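Local coordinates for protein InvG (Salmonella enterica subsp. enterica serovar Typhimurium, PDB 4G08) that forms, as the secretin of the SPI-1 type III secretion system, a ring-shaped outer-membrane multimer with an apparent central pore, serving injection of effectors into host cells, at residues 34-47 against 75-87. Numbering follows the deposited sequence.
Sequences LKEPVIVSKMAARK and FDGQAIYIYDASE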
# COMPACT_ATOMS: atom_id res chain seq x y z
N LEU A 34 3.81 18.13 3.00
CA LEU A 34 4.15 17.17 1.96
C LEU A 34 3.84 17.75 0.59
O LEU A 34 2.88 18.50 0.42
CB LEU A 34 3.36 15.88 2.14
CG LEU A 34 3.61 15.09 3.43
CD1 LEU A 34 2.78 13.82 3.45
CD2 LEU A 34 5.08 14.77 3.59
N LYS A 35 4.60 17.29 -0.40
CA LYS A 35 4.32 17.62 -1.80
C LYS A 35 3.15 16.82 -2.35
O LYS A 35 2.38 17.31 -3.19
CB LYS A 35 5.58 17.37 -2.63
CG LYS A 35 6.69 18.36 -2.37
CD LYS A 35 7.67 18.43 -3.54
CE LYS A 35 9.06 18.83 -3.08
NZ LYS A 35 10.03 18.97 -4.21
N GLU A 36 2.98 15.61 -1.84
CA GLU A 36 1.99 14.68 -2.37
C GLU A 36 0.69 14.81 -1.62
O GLU A 36 0.68 14.94 -0.40
CB GLU A 36 2.49 13.26 -2.26
CG GLU A 36 3.84 13.05 -2.91
CD GLU A 36 4.98 13.09 -1.92
OE1 GLU A 36 4.71 13.08 -0.70
OE2 GLU A 36 6.15 13.13 -2.37
N PRO A 37 -0.43 14.69 -2.34
CA PRO A 37 -1.72 14.62 -1.69
C PRO A 37 -1.90 13.30 -0.99
O PRO A 37 -1.24 12.32 -1.32
CB PRO A 37 -2.71 14.74 -2.84
CG PRO A 37 -1.98 14.20 -4.01
CD PRO A 37 -0.54 14.52 -3.79
N VAL A 38 -2.82 13.30 -0.03
CA VAL A 38 -3.16 12.10 0.70
C VAL A 38 -4.62 11.80 0.45
O VAL A 38 -5.46 12.70 0.40
CB VAL A 38 -2.94 12.28 2.21
CG1 VAL A 38 -3.26 10.99 2.94
CG2 VAL A 38 -1.51 12.69 2.49
N ILE A 39 -4.87 10.57 0.02
CA ILE A 39 -6.20 10.12 -0.31
C ILE A 39 -6.65 9.12 0.74
O ILE A 39 -6.05 8.06 0.89
CB ILE A 39 -6.20 9.45 -1.68
CG1 ILE A 39 -5.65 10.42 -2.71
CG2 ILE A 39 -7.59 9.00 -2.06
CD1 ILE A 39 -4.90 9.72 -3.80
N VAL A 40 -7.66 9.51 1.50
CA VAL A 40 -8.15 8.70 2.60
C VAL A 40 -9.48 8.04 2.25
O VAL A 40 -10.39 8.70 1.74
CB VAL A 40 -8.31 9.54 3.87
CG1 VAL A 40 -8.82 8.67 5.00
CG2 VAL A 40 -6.99 10.18 4.27
N SER A 41 -9.53 6.73 2.40
CA SER A 41 -10.69 5.97 1.99
C SER A 41 -11.88 6.29 2.88
O SER A 41 -11.74 6.78 3.99
CB SER A 41 -10.40 4.48 2.08
OG SER A 41 -10.49 4.03 3.42
N LYS A 42 -13.05 5.85 2.45
CA LYS A 42 -14.26 6.09 3.21
C LYS A 42 -14.14 5.48 4.60
O LYS A 42 -14.37 6.15 5.60
CB LYS A 42 -15.45 5.49 2.48
CG LYS A 42 -16.65 5.29 3.38
CD LYS A 42 -17.74 4.49 2.69
CE LYS A 42 -17.60 3.02 3.02
NZ LYS A 42 -18.32 2.19 2.01
N MET A 43 -13.74 4.22 4.66
CA MET A 43 -13.66 3.53 5.95
C MET A 43 -12.59 4.11 6.86
O MET A 43 -12.72 4.04 8.08
CB MET A 43 -13.42 2.03 5.78
CG MET A 43 -14.61 1.29 5.20
SD MET A 43 -16.02 1.35 6.31
CE MET A 43 -15.43 0.34 7.66
N ALA A 44 -11.48 4.58 6.30
CA ALA A 44 -10.46 5.17 7.16
C ALA A 44 -10.98 6.47 7.73
O ALA A 44 -10.72 6.81 8.89
CB ALA A 44 -9.18 5.41 6.39
N ALA A 45 -11.67 7.22 6.89
CA ALA A 45 -12.10 8.57 7.23
C ALA A 45 -13.12 8.60 8.36
O ALA A 45 -13.30 9.63 9.00
CB ALA A 45 -12.65 9.27 6.01
N ARG A 46 -13.79 7.48 8.62
CA ARG A 46 -14.79 7.49 9.69
C ARG A 46 -14.18 7.21 11.06
O ARG A 46 -14.84 7.41 12.08
CB ARG A 46 -15.92 6.51 9.41
CG ARG A 46 -15.51 5.06 9.45
CD ARG A 46 -16.60 4.22 8.82
NE ARG A 46 -17.74 4.07 9.72
CZ ARG A 46 -17.90 3.07 10.57
NH1 ARG A 46 -16.96 2.13 10.67
NH2 ARG A 46 -18.97 3.01 11.34
N LYS A 47 -12.89 6.92 11.10
CA LYS A 47 -12.20 6.77 12.37
C LYS A 47 -11.84 8.13 12.94
O LYS A 47 -11.73 9.09 12.24
CB LYS A 47 -10.96 5.91 12.23
CG LYS A 47 -11.23 4.46 12.03
CD LYS A 47 -10.00 3.70 11.70
CE LYS A 47 -10.10 2.24 12.02
NZ LYS A 47 -11.45 1.77 12.13
N PHE A 75 2.41 4.54 -0.75
CA PHE A 75 2.89 5.72 -1.47
C PHE A 75 3.29 5.27 -2.87
O PHE A 75 4.12 4.37 -3.01
CB PHE A 75 4.11 6.30 -0.75
CG PHE A 75 4.80 7.39 -1.52
CD1 PHE A 75 4.14 8.55 -1.84
CD2 PHE A 75 6.15 7.28 -1.80
CE1 PHE A 75 4.79 9.57 -2.51
CE2 PHE A 75 6.80 8.29 -2.48
CZ PHE A 75 6.13 9.43 -2.83
N ASP A 76 2.64 5.82 -3.89
CA ASP A 76 2.86 5.33 -5.25
C ASP A 76 3.87 6.19 -6.01
O ASP A 76 4.11 5.98 -7.20
CB ASP A 76 1.54 5.24 -6.03
CG ASP A 76 0.99 6.60 -6.39
OD1 ASP A 76 1.59 7.61 -5.98
OD2 ASP A 76 -0.04 6.65 -7.09
N GLY A 77 4.52 7.07 -5.27
CA GLY A 77 5.53 7.98 -5.82
C GLY A 77 4.98 9.37 -6.08
O GLY A 77 5.74 10.34 -6.12
N GLN A 78 3.66 9.47 -6.15
CA GLN A 78 3.02 10.77 -6.41
C GLN A 78 1.94 11.12 -5.40
O GLN A 78 1.54 12.27 -5.30
CB GLN A 78 2.43 10.80 -7.80
CG GLN A 78 3.48 10.66 -8.88
CD GLN A 78 3.65 9.22 -9.32
OE1 GLN A 78 2.70 8.44 -9.31
NE2 GLN A 78 4.87 8.86 -9.67
N ALA A 79 1.40 10.11 -4.74
CA ALA A 79 0.33 10.32 -3.78
C ALA A 79 0.34 9.22 -2.72
O ALA A 79 0.85 8.13 -2.96
CB ALA A 79 -1.01 10.33 -4.49
N ILE A 80 -0.19 9.55 -1.55
CA ILE A 80 -0.27 8.59 -0.45
C ILE A 80 -1.72 8.15 -0.26
O ILE A 80 -2.63 8.98 -0.18
CB ILE A 80 0.25 9.20 0.86
CG1 ILE A 80 1.73 9.55 0.72
CG2 ILE A 80 0.05 8.23 2.02
CD1 ILE A 80 2.31 10.25 1.93
N TYR A 81 -1.95 6.85 -0.24
CA TYR A 81 -3.28 6.29 -0.09
C TYR A 81 -3.39 5.61 1.26
O TYR A 81 -2.58 4.84 1.62
CB TYR A 81 -3.60 5.28 -1.20
CG TYR A 81 -3.46 5.80 -2.60
CD1 TYR A 81 -2.22 5.94 -3.16
CD2 TYR A 81 -4.54 6.11 -3.37
CE1 TYR A 81 -2.06 6.41 -4.38
CE2 TYR A 81 -4.37 6.58 -4.63
CZ TYR A 81 -3.13 6.72 -5.12
OH TYR A 81 -2.89 7.18 -6.39
N ILE A 82 -4.44 5.92 1.96
CA ILE A 82 -4.70 5.36 3.28
C ILE A 82 -6.07 4.69 3.31
O ILE A 82 -7.07 5.25 2.86
CB ILE A 82 -4.64 6.44 4.37
CG1 ILE A 82 -3.24 7.05 4.42
CG2 ILE A 82 -5.01 5.85 5.73
CD1 ILE A 82 -3.18 8.39 5.12
N TYR A 83 -6.08 3.44 3.77
CA TYR A 83 -7.30 2.65 3.87
C TYR A 83 -7.44 2.08 5.27
O TYR A 83 -6.44 1.86 5.94
CB TYR A 83 -7.26 1.47 2.91
CG TYR A 83 -7.04 1.84 1.47
CD1 TYR A 83 -5.76 1.93 0.96
CD2 TYR A 83 -8.11 1.86 0.58
CE1 TYR A 83 -5.54 2.18 -0.36
CE2 TYR A 83 -7.90 2.07 -0.76
CZ TYR A 83 -6.61 2.23 -1.22
OH TYR A 83 -6.37 2.43 -2.56
N ASP A 84 -8.65 1.65 5.59
CA ASP A 84 -8.90 0.82 6.76
C ASP A 84 -8.38 -0.58 6.47
O ASP A 84 -8.47 -1.06 5.35
CB ASP A 84 -10.41 0.77 7.05
CG ASP A 84 -10.73 0.16 8.39
OD1 ASP A 84 -10.56 0.86 9.42
OD2 ASP A 84 -11.38 -0.91 8.41
N ALA A 85 -7.95 -1.29 7.50
CA ALA A 85 -7.47 -2.64 7.29
C ALA A 85 -8.57 -3.50 6.68
O ALA A 85 -8.29 -4.43 5.93
CB ALA A 85 -6.98 -3.24 8.60
N SER A 86 -9.81 -3.08 6.86
CA SER A 86 -10.96 -3.85 6.39
C SER A 86 -11.11 -3.79 4.87
O SER A 86 -11.89 -4.54 4.28
CB SER A 86 -12.24 -3.36 7.07
OG SER A 86 -12.72 -2.17 6.47
N GLU A 87 -10.38 -2.87 4.24
CA GLU A 87 -10.45 -2.68 2.80
C GLU A 87 -9.30 -3.40 2.09
O GLU A 87 -9.08 -3.22 0.90
CB GLU A 87 -10.41 -1.19 2.46
CG GLU A 87 -11.69 -0.47 2.84
CD GLU A 87 -11.57 1.04 2.74
OE1 GLU A 87 -12.46 1.66 2.11
OE2 GLU A 87 -10.79 1.63 3.52
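Ile39 of strand 38-40 bridges Ile80 and Ile82 of strand 80-84 through its backbone, the two strands running parallel with axes that come within 4.7 Å. Four hydrogen bonds join them: Ile80 N donates to Pro37 O, Ile39 N to Ile80 O (2.8 Å), Ile82 N to Ile39 O and Ser41 N to Ile82 O. Apolar packing occupies both sheet faces. On one, Val38, Val40, Ile80 and Ile82 point toward the domain interior, where Phe27 of helix 23-30 meets Val40 and Ile82; CG1 of Val38, anti to the backbone N (chi1 -178°), presses tightly on Ile82 CD1 at 3.4 Å. On the other, Ile39 lies alongside Tyr81, pointing the same way, and its CD1 sits 3.3 Å from Tyr81 CE2. The Tyr81 hydroxyl bonds to Asp76 OD2, while Asp76 OD1 takes Gln78 N and Ala79 N from opposite faces of its carboxylate plane, fixing the turn that leads into strand 80-84. Polar contacts gather where the strands end. Ser41, N-cap of the weakly bonded helical turn at about 42-45, accepts from Ala44 N (3.1 Å) through OG. This OG lies 2.4 Å from Glu87 OE2, too short for the details of that bond to be trusted; OE2 also accepts Asp84 N (3.0 Å), bringing the helix start beside the end of strand 80-84. Beyond it, Lys47 NZ forms a salt bridge with Asp84 OD1 at 3.0 Å, its hydrogen bond weak and CE equally near OD1. Asp84 OD2 accepts Ser86 N, an Asx turn, and Ser86 OG besides. Strand 80-84 is the middle strand of a mixed three-stranded sheet, flanked by 38-40 and antiparallel 71-75, in the helix-backed N0 domain of the secretin's periplasmic region.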